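Local coordinates for protein imidazoleglycerol-phosphate dehydratase (Pyrococcus furiosus, PDB 5DNL) that catalyses the manganese-dependent dehydration of imidazoleglycerol phosphate to imidazoleacetol phosphate, the sixth step of histidine biosynthesis, and here binds a triazole phosphonate inhibitor, at residues K6-I11 / W55-I60; L50-W55 / L119-W124; I10-G15 / M42-T47. All blocks are in the same frame, centred on the assembly; numbering follows the deposited sequence.

Contact 1: residues K6-I11 / W55-I60; sequences KETDII and WEDIGI. With MN (manganese (II) ion), chain D; 5DL ([(2S)-2-hydroxy-3-(1H-1,2,4-triazol-1-yl)propyl]phosphonic acid), chain F.
Ile10 lays its CD1 methyl over the backbone of helix 51-69 at Asp57 and Ile58, crossing the Asp57 side chain at about a right angle and coming within 3.3 Å of Asp57 CB. With CG1 anti to the carbonyl carbon (chi1 -64°) and the chain extended beyond it, CD1 reaches the helix, while the CG2 branch meets the other isoleucine: Ile10 CG2 lies 3.7 Å from Ile58 CD1. The CB of Ile58 does not aim at the strand; the bend at its chi2 (-79°) brings the terminal methyl round to it.

Two residues earlier in the chain, the contact turns polar. Thr8 OG1 donates to Asp57 OD2 at 2.6 Å, and OD2 receives it on its anti lone pair, away from the other carboxylate oxygen. The same OD2 accepts a hydrogen bond from water 1 and takes part in a salt bridge with Arg3, so three partners grip this buried oxygen.

Water 1 also donates to Glu7 OE1, at 2.8 Å. Glu7 OE1 and Asp57 OD2 stand 4.5 Å apart, like charges that the shared water bridges. The far oxygen of Glu7 points into the pocket, where Glu7 OE2 lies 2.8 Å from O13, the hydroxyl oxygen of the inhibitor. One residue before Asp57, the extended side chain of Glu56 leaves the helix in another direction and binds manganese through OE1 at 2.2 Å; its OE2 accepts from water 2, itself a ligand of that metal.

Strand 8-14 thus packs on helix 51-69, the local axes of 8-11 and 55-60 crossing at -35°, as in an alpha/beta layer, and the end of this layer forms one wall of the dimanganese active site of imidazoleglycerol-phosphate dehydratase.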
loop_
_atom_site.group_PDB
_atom_site.type_symbol
_atom_site.label_atom_id
_atom_site.label_comp_id
_atom_site.label_asym_id
_atom_site.label_seq_id
_atom_site.Cartn_x
_atom_site.Cartn_y
_atom_site.Cartn_z
ATOM N N LYS A 6 32.530 0.973 44.556
ATOM C CA LYS A 6 33.417 2.027 44.080
ATOM C C LYS A 6 32.693 3.143 43.312
ATOM O O LYS A 6 33.288 4.193 43.083
ATOM C CB LYS A 6 34.548 1.446 43.219
ATOM C CG LYS A 6 35.464 0.511 43.997
ATOM C CD LYS A 6 36.577 -0.066 43.137
ATOM C CE LYS A 6 37.456 -1.012 43.932
ATOM N NZ LYS A 6 38.561 -1.573 43.106
ATOM N N GLU A 7 31.436 2.916 42.907
ATOM C CA GLU A 7 30.631 3.901 42.170
ATOM C C GLU A 7 29.710 4.735 43.050
ATOM O O GLU A 7 29.535 5.934 42.812
ATOM C CB GLU A 7 29.767 3.165 41.127
ATOM C CG GLU A 7 30.575 2.414 40.082
ATOM C CD GLU A 7 29.744 1.479 39.229
ATOM O OE1 GLU A 7 28.565 1.260 39.524
ATOM O OE2 GLU A 7 30.306 0.935 38.252
ATOM N N THR A 8 29.079 4.092 44.023
ATOM C CA THR A 8 28.035 4.727 44.844
ATOM C C THR A 8 28.129 4.305 46.311
ATOM O O THR A 8 28.649 3.236 46.620
ATOM C CB THR A 8 26.598 4.392 44.373
ATOM O OG1 THR A 8 26.373 2.992 44.510
ATOM C CG2 THR A 8 26.366 4.819 42.925
ATOM N N ASP A 9 27.585 5.151 47.188
ATOM C CA ASP A 9 27.509 4.848 48.620
ATOM C C ASP A 9 26.147 5.347 49.045
ATOM O O ASP A 9 25.876 6.541 48.949
ATOM C CB ASP A 9 28.619 5.574 49.375
ATOM C CG ASP A 9 28.716 5.150 50.814
ATOM O OD1 ASP A 9 28.128 4.125 51.222
ATOM O OD2 ASP A 9 29.420 5.875 51.544
ATOM N N ILE A 10 25.273 4.415 49.408
ATOM C CA ILE A 10 23.880 4.721 49.657
ATOM C C ILE A 10 23.443 4.193 51.015
ATOM O O ILE A 10 23.738 3.049 51.365
ATOM C CB ILE A 10 23.016 4.079 48.559
ATOM C CG1 ILE A 10 23.372 4.721 47.201
ATOM C CG2 ILE A 10 21.537 4.282 48.870
ATOM C CD1 ILE A 10 22.813 3.992 46.024
ATOM N N ILE A 11 22.716 5.037 51.752
ATOM C CA ILE A 11 22.062 4.634 52.988
ATOM C C ILE A 11 20.565 4.865 52.842
ATOM O O ILE A 11 20.140 5.965 52.473
ATOM C CB ILE A 11 22.602 5.437 54.193
ATOM C CG1 ILE A 11 24.070 5.070 54.451
ATOM C CG2 ILE A 11 21.749 5.172 55.434
ATOM C CD1 ILE A 11 24.823 6.067 55.315
ATOM N N TRP A 55 20.552 5.961 40.345
ATOM C CA TRP A 55 19.148 5.522 40.264
ATOM C C TRP A 55 18.999 4.012 40.484
ATOM O O TRP A 55 18.113 3.549 41.203
ATOM C CB TRP A 55 18.486 5.983 38.948
ATOM C CG TRP A 55 18.113 7.446 38.936
ATOM C CD1 TRP A 55 18.961 8.513 39.095
ATOM C CD2 TRP A 55 16.794 8.001 38.785
ATOM N NE1 TRP A 55 18.250 9.684 39.038
ATOM C CE2 TRP A 55 16.926 9.403 38.851
ATOM C CE3 TRP A 55 15.515 7.446 38.578
ATOM C CZ2 TRP A 55 15.835 10.257 38.731
ATOM C CZ3 TRP A 55 14.439 8.298 38.453
ATOM C CH2 TRP A 55 14.606 9.685 38.536
ATOM N N GLU A 56 19.851 3.242 39.818
ATOM C CA GLU A 56 19.827 1.790 39.953
ATOM C C GLU A 56 20.170 1.394 41.389
ATOM O O GLU A 56 19.476 0.559 41.973
ATOM C CB GLU A 56 20.836 1.178 38.984
ATOM C CG GLU A 56 21.027 -0.311 39.173
ATOM C CD GLU A 56 21.764 -0.966 38.031
ATOM O OE1 GLU A 56 22.190 -0.256 37.090
ATOM O OE2 GLU A 56 21.944 -2.196 38.101
ATOM N N ASP A 57 21.241 1.967 41.949
ATOM C CA ASP A 57 21.699 1.524 43.258
ATOM C C ASP A 57 20.774 1.974 44.397
ATOM O O ASP A 57 20.618 1.264 45.387
ATOM C CB ASP A 57 23.128 1.973 43.465
ATOM C CG ASP A 57 24.103 1.303 42.490
ATOM O OD1 ASP A 57 23.694 0.488 41.603
ATOM O OD2 ASP A 57 25.305 1.599 42.606
ATOM N N ILE A 58 20.127 3.119 44.216
ATOM C CA ILE A 58 19.020 3.537 45.082
ATOM C C ILE A 58 17.907 2.510 45.028
ATOM O O ILE A 58 17.363 2.089 46.064
ATOM C CB ILE A 58 18.526 4.957 44.700
ATOM C CG1 ILE A 58 19.495 6.028 45.224
ATOM C CG2 ILE A 58 17.090 5.216 45.156
ATOM C CD1 ILE A 58 19.366 6.364 46.699
ATOM N N GLY A 59 17.538 2.080 43.824
ATOM C CA GLY A 59 16.511 1.070 43.712
ATOM C C GLY A 59 16.893 -0.209 44.447
ATOM O O GLY A 59 16.090 -0.759 45.190
ATOM N N ILE A 60 18.120 -0.679 44.226
ATOM C CA ILE A 60 18.592 -1.896 44.893
ATOM C C ILE A 60 18.544 -1.733 46.408
ATOM O O ILE A 60 18.030 -2.622 47.092
ATOM C CB ILE A 60 20.011 -2.277 44.460
ATOM C CG1 ILE A 60 20.073 -2.647 42.958
ATOM C CG2 ILE A 60 20.541 -3.427 45.310
ATOM C CD1 ILE A 60 21.477 -2.748 42.383
HETATM MN MN MN D . 22.188 -0.541 34.919
HETATM N N1 5DL F . 26.541 0.335 34.670
HETATM C C3 5DL F . 25.324 -1.493 35.156
HETATM N N2 5DL F . 26.557 -1.003 34.978
HETATM C C8 5DL F . 29.919 -2.352 36.230
HETATM C C7 5DL F . 28.729 -1.392 36.188
HETATM C C6 5DL F . 27.763 -1.815 35.091
HETATM C C5 5DL F . 25.235 0.623 34.676
HETATM O O10 5DL F . 28.535 -4.178 37.621
HETATM P P9 5DL F . 29.530 -4.101 36.512
HETATM O O11 5DL F . 30.842 -4.783 36.817
HETATM O O12 5DL F . 28.964 -4.695 35.231
HETATM O O13 5DL F . 29.157 -0.044 35.943
HETATM N N4 5DL F . 24.463 -0.449 34.965
HETATM O O HOH W 1 27.599 0.550 42.002
HETATM O O HOH W 2 22.525 -2.624 35.554
#

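Contact 2: residues L50-W55 / L119-W124; sequences LRHHLW and LKEFVW. With MN (manganese (II) ion), chain D; MN (manganese (II) ion), chain E; 5DL ([(2S)-2-hydroxy-3-(1H-1,2,4-triazol-1-yl)propyl]phosphonic acid), chain F.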
loop_
_atom_site.group_PDB
_atom_site.type_symbol
_atom_site.label_atom_id
_atom_site.label_comp_id
_atom_site.label_asym_id
_atom_site.label_seq_id
_atom_site.Cartn_x
_atom_site.Cartn_y
_atom_site.Cartn_z
ATOM N N LEU A 50 27.897 8.607 38.478
ATOM C CA LEU A 50 27.004 8.805 37.352
ATOM C C LEU A 50 25.553 8.581 37.794
ATOM O O LEU A 50 25.276 7.688 38.587
ATOM C CB LEU A 50 27.338 7.832 36.221
ATOM C CG LEU A 50 28.723 7.931 35.585
ATOM C CD1 LEU A 50 28.828 6.923 34.447
ATOM C CD2 LEU A 50 29.033 9.351 35.125
ATOM N N ARG A 51 24.638 9.356 37.226
ATOM C CA ARG A 51 23.237 9.305 37.632
ATOM C C ARG A 51 22.634 7.901 37.454
ATOM O O ARG A 51 21.834 7.474 38.265
ATOM C CB ARG A 51 22.377 10.340 36.877
ATOM C CG ARG A 51 22.618 11.783 37.318
ATOM C CD ARG A 51 21.704 12.759 36.592
ATOM N NE ARG A 51 20.321 12.702 37.083
ATOM C CZ ARG A 51 19.225 12.892 36.351
ATOM N NH1 ARG A 51 19.297 13.085 35.029
ATOM N NH2 ARG A 51 18.044 12.861 36.943
ATOM N N HIS A 52 22.979 7.178 36.379
ATOM C CA HIS A 52 22.449 5.819 36.204
ATOM C C HIS A 52 22.816 4.951 37.398
ATOM O O HIS A 52 21.972 4.226 37.918
ATOM C CB HIS A 52 23.006 5.237 34.926
ATOM C CG HIS A 52 22.602 3.830 34.592
ATOM N ND1 HIS A 52 22.206 3.492 33.316
ATOM C CD2 HIS A 52 22.604 2.670 35.298
ATOM C CE1 HIS A 52 22.000 2.191 33.246
ATOM N NE2 HIS A 52 22.219 1.670 34.435
ATOM N N HIS A 53 24.083 5.006 37.801
ATOM C CA HIS A 53 24.515 4.208 38.948
ATOM C C HIS A 53 23.717 4.602 40.206
ATOM O O HIS A 53 23.333 3.750 40.991
ATOM C CB HIS A 53 26.002 4.345 39.219
ATOM C CG HIS A 53 26.879 3.875 38.096
ATOM N ND1 HIS A 53 28.163 4.338 37.930
ATOM C CD2 HIS A 53 26.673 2.993 37.091
ATOM C CE1 HIS A 53 28.711 3.767 36.878
ATOM N NE2 HIS A 53 27.835 2.930 36.363
ATOM N N LEU A 54 23.472 5.893 40.392
ATOM C CA LEU A 54 22.649 6.356 41.500
ATOM C C LEU A 54 21.240 5.801 41.474
ATOM O O LEU A 54 20.753 5.250 42.449
ATOM C CB LEU A 54 22.577 7.877 41.524
ATOM C CG LEU A 54 21.639 8.494 42.544
ATOM C CD1 LEU A 54 22.153 8.270 43.967
ATOM C CD2 LEU A 54 21.416 9.967 42.241
ATOM N N TRP A 55 20.552 5.961 40.345
ATOM C CA TRP A 55 19.148 5.522 40.264
ATOM C C TRP A 55 18.999 4.012 40.484
ATOM O O TRP A 55 18.113 3.549 41.203
ATOM C CB TRP A 55 18.486 5.983 38.948
ATOM C CG TRP A 55 18.113 7.446 38.936
ATOM C CD1 TRP A 55 18.961 8.513 39.095
ATOM C CD2 TRP A 55 16.794 8.001 38.785
ATOM N NE1 TRP A 55 18.250 9.684 39.038
ATOM C CE2 TRP A 55 16.926 9.403 38.851
ATOM C CE3 TRP A 55 15.515 7.446 38.578
ATOM C CZ2 TRP A 55 15.835 10.257 38.731
ATOM C CZ3 TRP A 55 14.439 8.298 38.453
ATOM C CH2 TRP A 55 14.606 9.685 38.536
ATOM N N LEU A 119 14.402 5.762 34.990
ATOM C CA LEU A 119 13.213 5.139 35.582
ATOM C C LEU A 119 13.308 3.633 35.564
ATOM O O LEU A 119 13.115 2.962 36.583
ATOM C CB LEU A 119 11.935 5.589 34.890
ATOM C CG LEU A 119 10.667 4.866 35.328
ATOM C CD1 LEU A 119 10.330 5.152 36.786
ATOM C CD2 LEU A 119 9.518 5.289 34.423
ATOM N N LYS A 120 13.636 3.092 34.393
ATOM C CA LYS A 120 13.724 1.634 34.232
ATOM C C LYS A 120 14.794 1.041 35.140
ATOM O O LYS A 120 14.593 -0.031 35.726
ATOM C CB LYS A 120 13.994 1.219 32.784
ATOM C CG LYS A 120 12.795 1.360 31.875
ATOM C CD LYS A 120 13.127 0.865 30.473
ATOM C CE LYS A 120 11.908 0.828 29.578
ATOM N NZ LYS A 120 12.306 0.411 28.205
ATOM N N GLU A 121 15.933 1.718 35.263
ATOM C CA GLU A 121 17.012 1.172 36.086
ATOM C C GLU A 121 16.691 1.246 37.582
ATOM O O GLU A 121 17.025 0.319 38.342
ATOM C CB GLU A 121 18.349 1.793 35.716
ATOM C CG GLU A 121 18.818 1.288 34.370
ATOM C CD GLU A 121 19.028 -0.204 34.382
ATOM O OE1 GLU A 121 20.015 -0.688 34.991
ATOM O OE2 GLU A 121 18.150 -0.910 33.843
ATOM N N PHE A 122 16.007 2.296 38.009
ATOM C CA PHE A 122 15.517 2.326 39.386
ATOM C C PHE A 122 14.553 1.155 39.650
ATOM O O PHE A 122 14.662 0.455 40.668
ATOM C CB PHE A 122 14.815 3.662 39.694
ATOM C CG PHE A 122 14.014 3.629 40.979
ATOM C CD1 PHE A 122 14.636 3.827 42.200
ATOM C CD2 PHE A 122 12.661 3.356 40.963
ATOM C CE1 PHE A 122 13.914 3.751 43.390
ATOM C CE2 PHE A 122 11.938 3.292 42.137
ATOM C CZ PHE A 122 12.562 3.484 43.346
ATOM N N VAL A 123 13.596 0.943 38.746
ATOM C CA VAL A 123 12.570 -0.087 38.929
ATOM C C VAL A 123 13.180 -1.484 38.903
ATOM O O VAL A 123 12.840 -2.342 39.742
ATOM C CB VAL A 123 11.409 0.051 37.919
ATOM C CG1 VAL A 123 10.412 -1.073 38.098
ATOM C CG2 VAL A 123 10.700 1.394 38.106
ATOM N N TRP A 124 14.086 -1.747 37.956
ATOM C CA TRP A 124 14.803 -3.012 37.959
ATOM C C TRP A 124 15.630 -3.210 39.215
ATOM O O TRP A 124 15.688 -4.322 39.745
ATOM C CB TRP A 124 15.697 -3.180 36.719
ATOM C CG TRP A 124 15.060 -3.944 35.611
ATOM C CD1 TRP A 124 14.653 -3.450 34.399
ATOM C CD2 TRP A 124 14.767 -5.336 35.601
ATOM N NE1 TRP A 124 14.140 -4.476 33.630
ATOM C CE2 TRP A 124 14.205 -5.638 34.341
ATOM C CE3 TRP A 124 14.940 -6.363 36.522
ATOM C CZ2 TRP A 124 13.796 -6.937 33.999
ATOM C CZ3 TRP A 124 14.545 -7.650 36.164
ATOM C CH2 TRP A 124 13.990 -7.914 34.921
HETATM MN MN MN D . 22.188 -0.541 34.919
HETATM MN MN MN E . 28.398 1.576 34.510
HETATM N N1 5DL F . 26.541 0.335 34.670
HETATM C C3 5DL F . 25.324 -1.493 35.156
HETATM N N2 5DL F . 26.557 -1.003 34.978
HETATM C C8 5DL F . 29.919 -2.352 36.230
HETATM C C7 5DL F . 28.729 -1.392 36.188
HETATM C C6 5DL F . 27.763 -1.815 35.091
HETATM C C5 5DL F . 25.235 0.623 34.676
HETATM O O10 5DL F . 28.535 -4.178 37.621
HETATM P P9 5DL F . 29.530 -4.101 36.512
HETATM O O11 5DL F . 30.842 -4.783 36.817
HETATM O O12 5DL F . 28.964 -4.695 35.231
HETATM O O13 5DL F . 29.157 -0.044 35.943
HETATM N N4 5DL F . 24.463 -0.449 34.965
HETATM O O HOH W 2 22.525 -2.624 35.554
#
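His52 and Glu121 meet at one manganese ion, each helix supplying a ligand: His52 NE2 binds at 2.3 Å and Glu121 OE1 at 2.2 Å. The two ligand atoms, 3.3 Å apart, are held together by the metal and not by a hydrogen bond. Glu121 does more than coordinate. Its CB lies over one face of the imidazole, offset toward the rim, and CG comes within 3.4 Å of His52 NE2; the bend at chi2 (-62°) then turns the carboxylate to the metal, its plane 45° from the ring. The triazole N4 of the inhibitor, water 2, Glu56 and His146 of a neighbouring subunit make up six ligands.

His53, the next residue along the helix, faces the second manganese and binds it through NE2 at 2.4 Å. The inhibitor joins the two metals: triazole N1, lying in the plane of the His53 ring at its edge, and hydroxyl O13 bind this ion. His29, His145 and Glu149 of that same neighbouring subunit fill its remaining sites.

In the second shell, Asp49 bonds to His53 ND1, and Glu111 of the neighbouring subunit is the polar partner of His52; both would probably orient the rings and raise their donor strength toward the metal. Farther from the metals, the helices close on each other at Trp55 and Phe122. Phe122 CA makes a C-H...O contact of 3.4 Å with Trp55 O, which also sits at the edge of the phenyl ring. Phe122 CB in turn lies 4.0 Å from Trp55 CE3, at the edge of the indole, whose NE1 is held by Asp24.

Helices 51-69 and 116-130, whose segments 51-55 and 119-124 cross at -34°, with histidines and glutamates around two manganese ions shared between subunits, are the hallmark of the imidazoleglycerol-phosphate dehydratase active site.

Contact 3: residues I10-G15 / M42-T47; sequences IIVEIG and MRITAT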
loop_
_atom_site.group_PDB
_atom_site.type_symbol
_atom_site.label_atom_id
_atom_site.label_comp_id
_atom_site.label_asym_id
_atom_site.label_seq_id
_atom_site.Cartn_x
_atom_site.Cartn_y
_atom_site.Cartn_z
ATOM N N ILE A 10 25.273 4.415 49.408
ATOM C CA ILE A 10 23.880 4.721 49.657
ATOM C C ILE A 10 23.443 4.193 51.015
ATOM O O ILE A 10 23.738 3.049 51.365
ATOM C CB ILE A 10 23.016 4.079 48.559
ATOM C CG1 ILE A 10 23.372 4.721 47.201
ATOM C CG2 ILE A 10 21.537 4.282 48.870
ATOM C CD1 ILE A 10 22.813 3.992 46.024
ATOM N N ILE A 11 22.716 5.037 51.752
ATOM C CA ILE A 11 22.062 4.634 52.988
ATOM C C ILE A 11 20.565 4.865 52.842
ATOM O O ILE A 11 20.140 5.965 52.473
ATOM C CB ILE A 11 22.602 5.437 54.193
ATOM C CG1 ILE A 11 24.070 5.070 54.451
ATOM C CG2 ILE A 11 21.749 5.172 55.434
ATOM C CD1 ILE A 11 24.823 6.067 55.315
ATOM N N VAL A 12 19.776 3.829 53.106
ATOM C CA VAL A 12 18.320 3.934 53.181
ATOM C C VAL A 12 17.869 3.386 54.526
ATOM O O VAL A 12 18.067 2.202 54.805
ATOM C CB VAL A 12 17.623 3.135 52.058
ATOM C CG1 VAL A 12 16.104 3.116 52.275
ATOM C CG2 VAL A 12 17.990 3.693 50.688
ATOM N N GLU A 13 17.243 4.249 55.331
ATOM C CA GLU A 13 16.733 3.873 56.667
ATOM C C GLU A 13 15.240 4.141 56.745
ATOM O O GLU A 13 14.824 5.289 56.806
ATOM C CB GLU A 13 17.473 4.645 57.759
ATOM C CG GLU A 13 18.932 4.265 57.891
ATOM C CD GLU A 13 19.635 5.041 58.986
ATOM O OE1 GLU A 13 19.814 6.267 58.828
ATOM O OE2 GLU A 13 20.014 4.424 60.001
ATOM N N ILE A 14 14.445 3.077 56.702
ATOM C CA ILE A 14 12.993 3.194 56.738
ATOM C C ILE A 14 12.528 3.352 58.187
ATOM O O ILE A 14 13.031 2.684 59.087
ATOM C CB ILE A 14 12.312 1.979 56.062
ATOM C CG1 ILE A 14 12.752 1.907 54.592
ATOM C CG2 ILE A 14 10.790 2.070 56.171
ATOM C CD1 ILE A 14 12.336 0.643 53.872
ATOM N N GLY A 15 11.558 4.237 58.387
ATOM C CA GLY A 15 10.997 4.503 59.712
ATOM C C GLY A 15 11.715 5.568 60.521
ATOM O O GLY A 15 11.289 5.876 61.630
ATOM N N MET A 42 11.443 8.054 55.859
ATOM C CA MET A 42 12.741 7.448 55.619
ATOM C C MET A 42 13.844 8.479 55.450
ATOM O O MET A 42 13.610 9.625 55.062
ATOM C CB MET A 42 12.697 6.462 54.437
ATOM C CG MET A 42 12.174 7.021 53.135
ATOM S SD MET A 42 12.022 5.726 51.858
ATOM C CE MET A 42 10.536 4.851 52.311
ATOM N N ARG A 43 15.053 8.040 55.776
ATOM C CA ARG A 43 16.242 8.831 55.606
ATOM C C ARG A 43 17.018 8.189 54.479
ATOM O O ARG A 43 17.261 7.005 54.515
ATOM C CB ARG A 43 17.079 8.806 56.884
ATOM C CG ARG A 43 18.400 9.562 56.774
ATOM C CD ARG A 43 19.049 9.735 58.139
ATOM N NE ARG A 43 20.353 10.392 58.042
ATOM C CZ ARG A 43 21.508 9.796 57.730
ATOM N NH1 ARG A 43 21.580 8.488 57.471
ATOM N NH2 ARG A 43 22.620 10.526 57.679
ATOM N N ILE A 44 17.368 8.978 53.469
ATOM C CA ILE A 44 18.132 8.479 52.333
ATOM C C ILE A 44 19.248 9.465 52.053
ATOM O O ILE A 44 19.005 10.655 51.886
ATOM C CB ILE A 44 17.243 8.292 51.073
ATOM C CG1 ILE A 44 16.111 7.298 51.345
ATOM C CG2 ILE A 44 18.103 7.821 49.895
ATOM C CD1 ILE A 44 15.146 7.107 50.190
ATOM N N THR A 45 20.479 8.963 52.003
ATOM C CA THR A 45 21.633 9.765 51.632
ATOM C C THR A 45 22.436 8.985 50.599
ATOM O O THR A 45 22.502 7.763 50.671
ATOM C CB THR A 45 22.520 10.121 52.848
ATOM O OG1 THR A 45 23.059 8.934 53.424
ATOM C CG2 THR A 45 21.709 10.852 53.888
ATOM N N ALA A 46 23.017 9.685 49.639
ATOM C CA ALA A 46 23.843 9.045 48.628
ATOM C C ALA A 46 24.972 9.925 48.135
ATOM O O ALA A 46 24.842 11.150 48.066
ATOM C CB ALA A 46 22.979 8.650 47.437
ATOM N N THR A 47 26.060 9.272 47.744
ATOM C CA THR A 47 27.046 9.849 46.862
ATOM C C THR A 47 27.146 8.932 45.646
ATOM O O THR A 47 26.898 7.728 45.742
ATOM C CB THR A 47 28.415 10.032 47.543
ATOM O OG1 THR A 47 28.898 8.784 48.024
ATOM C CG2 THR A 47 28.295 11.008 48.718
#
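An antiparallel beta ladder joins strands 8-14 and 42-48, their local axes 4.7 Å apart and almost exactly opposed. Ile11 with Thr45 and Glu13 with Arg43 are the hydrogen-bonded pairs, each closed by two backbone bonds; the straightest runs from Ile11 N to Thr45 O at 2.9 Å and 174°. Between them, Ile44 CA approaches Ile11 O at 3.2 Å in a C-H...O contact.

On one face, Glu13 and Arg43 lie side by side. Arg43 NH1 donates to Glu13 OE1 at 3.1 Å, completing a salt bridge, but the bond is bent (139°) and the two flat groups are turned 76° apart. The arginine, extended from CG to NE though poorly ordered, reaches along the strands until NH1 nears Ile11 CG2 and Thr45 CG2 lies over one guanidinium face. With an alanine in place of Glu13, the Arg43 guanidinium would probably lose its carboxylate partner across the ladder and swing more freely.

The other face is apolar, pairing Ile10 with Ala46, Val12 with Ile44 (CG2 to CG1, 4.1 Å) and Ile14 with Met42. It packs against helices 25-38 and 51-69, while strands 2-4 and 20-21 flank the pair within the sheet.

How the contacts relate
Contacts 1 and 3 share Ile10 and Ile11 on strand 8-14, with centres about 10 Å apart: contact 3 pairs that strand with 42-48, and contact 1 packs the same strand on helix 51-69. Ile58 CD1 touches Ile44 CG2 at 3.7 Å, tying helix to ladder. The preceding turn of helix 51-69 carries contact 2, whose centre is about 8 Å from that of contact 1; the two share Trp55. They meet at the metal, where Glu56 OE1 and Glu121 OE1 stand 3.1 Å apart on one manganese, and at Glu7 OE1, 3.4 Å from His53 CG. Contacts 1 and 2 therefore build the inhibitor site directly, whereas in contact 3 the Ile10 side chain is about 12 Å from manganese and inhibitor.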